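Local coordinates for protein copper-sensitive operon repressor (CsoR) (Geobacillus thermodenitrificans, PDB 4M1P) that probably binds operator DNA to repress copper-resistance genes and responds to copper(I) bound at sites shared between its subunits, at residues I15-E20 with L71-N76. The protein carries 1 engineered substitution. Numbering follows the deposited sequence.
Sequences IPRTKE and LERHAN. With CU1 (copper (I) ion), chain B.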
ATOM      1  N   ILE A  15      -0.222 -28.875   1.017  1.00 64.47           N
ATOM      2  CA  ILE A  15       0.896 -29.639   0.479  1.00 67.14           C
ATOM      3  C   ILE A  15       2.122 -29.280   1.314  1.00 67.41           C
ATOM      4  O   ILE A  15       2.510 -28.114   1.369  1.00 65.26           O
ATOM      5  CB  ILE A  15       1.193 -29.277  -0.987  1.00 67.40           C
ATOM      6  CG1 ILE A  15      -0.095 -29.195  -1.811  1.00 61.50           C
ATOM      7  CG2 ILE A  15       2.177 -30.280  -1.589  1.00 72.49           C
ATOM      8  CD1 ILE A  15      -0.305 -30.366  -2.737  1.00 60.42           C
ATOM      9  N   PRO A  16       2.732 -30.278   1.972  1.00 70.38           N
ATOM     10  CA  PRO A  16       3.865 -30.027   2.877  1.00 72.00           C
ATOM     11  C   PRO A  16       5.071 -29.455   2.136  1.00 76.29           C
ATOM     12  O   PRO A  16       5.261 -29.768   0.962  1.00 79.61           O
ATOM     13  CB  PRO A  16       4.202 -31.423   3.410  1.00 68.66           C
ATOM     14  CG  PRO A  16       2.972 -32.243   3.174  1.00 68.24           C
ATOM     15  CD  PRO A  16       2.378 -31.706   1.911  1.00 68.92           C
ATOM     16  N   ARG A  17       5.873 -28.634   2.809  1.00 75.30           N
ATOM     17  CA  ARG A  17       7.059 -28.054   2.184  1.00 74.64           C
ATOM     18  C   ARG A  17       8.195 -29.055   2.078  1.00 80.64           C
ATOM     19  O   ARG A  17       8.346 -29.929   2.931  1.00 85.33           O
ATOM     20  CB  ARG A  17       7.536 -26.827   2.957  1.00 71.71           C
ATOM     21  CG  ARG A  17       6.517 -25.729   2.989  1.00 67.27           C
ATOM     22  CD  ARG A  17       6.939 -24.555   3.838  1.00 67.44           C
ATOM     23  NE  ARG A  17       5.782 -23.696   4.031  1.00 70.59           N
ATOM     24  CZ  ARG A  17       4.973 -23.771   5.081  1.00 71.59           C
ATOM     25  NH1 ARG A  17       5.219 -24.641   6.053  1.00 64.23           N
ATOM     26  NH2 ARG A  17       3.926 -22.962   5.167  1.00 73.34           N
ATOM     27  N   THR A  18       8.992 -28.914   1.023  1.00 82.65           N
ATOM     28  CA  THR A  18      10.164 -29.755   0.806  1.00 83.45           C
ATOM     29  C   THR A  18      11.308 -29.294   1.701  1.00 84.55           C
ATOM     30  O   THR A  18      11.190 -28.274   2.379  1.00 85.10           O
ATOM     31  CB  THR A  18      10.628 -29.669  -0.656  1.00 79.57           C
ATOM     32  OG1 THR A  18      10.967 -28.313  -0.969  1.00 75.03           O
ATOM     33  CG2 THR A  18       9.524 -30.133  -1.593  1.00 76.04           C
ATOM     34  N   LYS A  19      12.411 -30.041   1.710  1.00 85.13           N
ATOM     35  CA  LYS A  19      13.624 -29.578   2.374  1.00 80.76           C
ATOM     36  C   LYS A  19      14.076 -28.310   1.665  1.00 79.53           C
ATOM     37  O   LYS A  19      14.569 -27.367   2.284  1.00 75.41           O
ATOM     38  CB  LYS A  19      14.719 -30.642   2.304  1.00 81.91           C
ATOM     39  N   GLU A  20      13.867 -28.299   0.355  1.00 87.35           N
ATOM     40  CA  GLU A  20      14.238 -27.191  -0.514  1.00 97.62           C
ATOM     41  C   GLU A  20      13.464 -25.906  -0.194  1.00 97.58           C
ATOM     42  O   GLU A  20      14.067 -24.860   0.068  1.00 99.18           O
ATOM     43  CB  GLU A  20      14.013 -27.611  -1.971  1.00105.77           C
ATOM     44  CG  GLU A  20      14.452 -26.605  -3.021  1.00112.09           C
ATOM     45  CD  GLU A  20      14.558 -27.227  -4.405  1.00118.10           C
ATOM     46  OE1 GLU A  20      14.723 -26.473  -5.387  1.00120.10           O
ATOM     47  OE2 GLU A  20      14.481 -28.471  -4.506  1.00119.63           O
ATOM     48  N   LEU A  71       2.055 -16.706  -0.660  1.00 47.67           N
ATOM     49  CA  LEU A  71       0.675 -16.583  -1.104  1.00 46.80           C
ATOM     50  C   LEU A  71       0.464 -17.382  -2.384  1.00 45.95           C
ATOM     51  O   LEU A  71      -0.470 -18.188  -2.485  1.00 44.25           O
ATOM     52  CB  LEU A  71       0.334 -15.116  -1.346  1.00 48.79           C
ATOM     53  CG  LEU A  71      -1.134 -14.766  -1.543  1.00 44.44           C
ATOM     54  CD1 LEU A  71      -1.934 -15.282  -0.378  1.00 51.17           C
ATOM     55  CD2 LEU A  71      -1.273 -13.277  -1.632  1.00 42.38           C
ATOM     56  N   GLU A  72       1.345 -17.155  -3.356  1.00 45.56           N
ATOM     57  CA  GLU A  72       1.263 -17.835  -4.640  1.00 50.08           C
ATOM     58  C   GLU A  72       1.435 -19.337  -4.465  1.00 48.44           C
ATOM     59  O   GLU A  72       0.694 -20.126  -5.049  1.00 52.25           O
ATOM     60  CB  GLU A  72       2.313 -17.295  -5.611  1.00 55.59           C
ATOM     61  CG  GLU A  72       2.120 -15.834  -6.003  1.00 66.30           C
ATOM     62  CD  GLU A  72       3.095 -15.390  -7.083  1.00 79.25           C
ATOM     63  OE1 GLU A  72       4.085 -14.708  -6.745  1.00 81.95           O
ATOM     64  OE2 GLU A  72       2.869 -15.719  -8.269  1.00 86.23           O
ATOM     65  N   ARG A  73       2.413 -19.725  -3.658  1.00 41.68           N
ATOM     66  CA  ARG A  73       2.660 -21.132  -3.403  1.00 45.13           C
ATOM     67  C   ARG A  73       1.390 -21.777  -2.861  1.00 50.41           C
ATOM     68  O   ARG A  73       0.944 -22.804  -3.375  1.00 53.99           O
ATOM     69  CB  ARG A  73       3.824 -21.308  -2.425  1.00 43.61           C
ATOM     70  CG  ARG A  73       4.479 -22.676  -2.452  1.00 47.22           C
ATOM     71  CD  ARG A  73       3.699 -23.696  -1.635  1.00 53.08           C
ATOM     72  NE  ARG A  73       4.514 -24.857  -1.297  1.00 58.51           N
ATOM     73  CZ  ARG A  73       4.097 -25.861  -0.536  1.00 61.56           C
ATOM     74  NH1 ARG A  73       2.865 -25.851  -0.042  1.00 61.10           N
ATOM     75  NH2 ARG A  73       4.909 -26.876  -0.272  1.00 65.66           N
ATOM     76  N   HIS A  74       0.795 -21.163  -1.844  1.00 48.93           N
ATOM     77  CA  HIS A  74      -0.392 -21.733  -1.212  1.00 49.19           C
ATOM     78  C   HIS A  74      -1.539 -21.863  -2.212  1.00 52.70           C
ATOM     79  O   HIS A  74      -2.228 -22.881  -2.249  1.00 56.53           O
ATOM     80  CB  HIS A  74      -0.822 -20.884  -0.013  1.00 45.41           C
ATOM     81  CG  HIS A  74      -1.985 -21.447   0.742  1.00 46.89           C
ATOM     82  ND1 HIS A  74      -1.940 -22.655   1.403  1.00 49.37           N
ATOM     83  CD2 HIS A  74      -3.238 -20.961   0.945  1.00 44.44           C
ATOM     84  CE1 HIS A  74      -3.099 -22.893   1.974  1.00 50.54           C
ATOM     85  NE2 HIS A  74      -3.912 -21.874   1.712  1.00 45.90           N
ATOM     86  N   ALA A  75      -1.731 -20.835  -3.031  1.00 52.27           N
ATOM     87  CA  ALA A  75      -2.809 -20.838  -4.020  1.00 52.03           C
ATOM     88  C   ALA A  75      -2.576 -21.845  -5.149  1.00 54.83           C
ATOM     89  O   ALA A  75      -3.482 -22.594  -5.513  1.00 54.31           O
ATOM     90  CB  ALA A  75      -3.016 -19.440  -4.585  1.00 46.43           C
ATOM     91  N   ASN A  76      -1.363 -21.852  -5.701  1.00 61.23           N
ATOM     92  CA  ASN A  76      -1.007 -22.744  -6.808  1.00 61.80           C
ATOM     93  C   ASN A  76      -1.037 -24.221  -6.448  1.00 59.99           C
ATOM     94  O   ASN A  76      -1.315 -25.061  -7.296  1.00 66.43           O
ATOM     95  CB  ASN A  76       0.389 -22.415  -7.343  1.00 68.21           C
ATOM     96  CG  ASN A  76       0.459 -21.065  -8.024  1.00 74.11           C
ATOM     97  OD1 ASN A  76      -0.460 -20.248  -7.919  1.00 74.75           O
ATOM     98  ND2 ASN A  76       1.563 -20.818  -8.727  1.00 78.00           N
TER
HETATM   99 CU   CU1 B 201      -0.242 -23.909   1.542  1.00 58.45          CU
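With CG of Arg73 anti to the backbone N (chi1 -160°) and the chain bent at the next bond, the side chain of Arg73 reaches out from helix 49-85 and its guanidinium meets the backbone of Ile15 and Pro16 edge-on. NH1 of Arg73 gives a nearly straight hydrogen bond of 2.7 Å to O of Ile15, which lies in the guanidinium plane. NH2 of Arg73 adds weak hydrogen bonds to O of Ile15 and O of Pro16, each 3.2 Å long. One arginine ties down two successive carbonyls, an example of a side chain satisfying loop carbonyls ahead of the first helical turn. Over one guanidinium face lies CG of Arg17, 3.8 Å from NH2 of Arg73; the charged end of Arg17 turns to O of Arg47 in the second subunit, while Glu21 forms a salt bridge with Arg73. Cutting Arg73 back to alanine would probably strip both carbonyls of these donors, break the salt bridge to Glu21 and let the arm move more freely. Next in sequence, His74 binds copper(I) through ND1 at 2.1 Å, with Cys78 of the same chain and Cys49 of the second subunit completing the site. The contact joins the N-terminal arm leading into helix 19-44 to the copper-binding part of helix 49-85, beside the subunit interface.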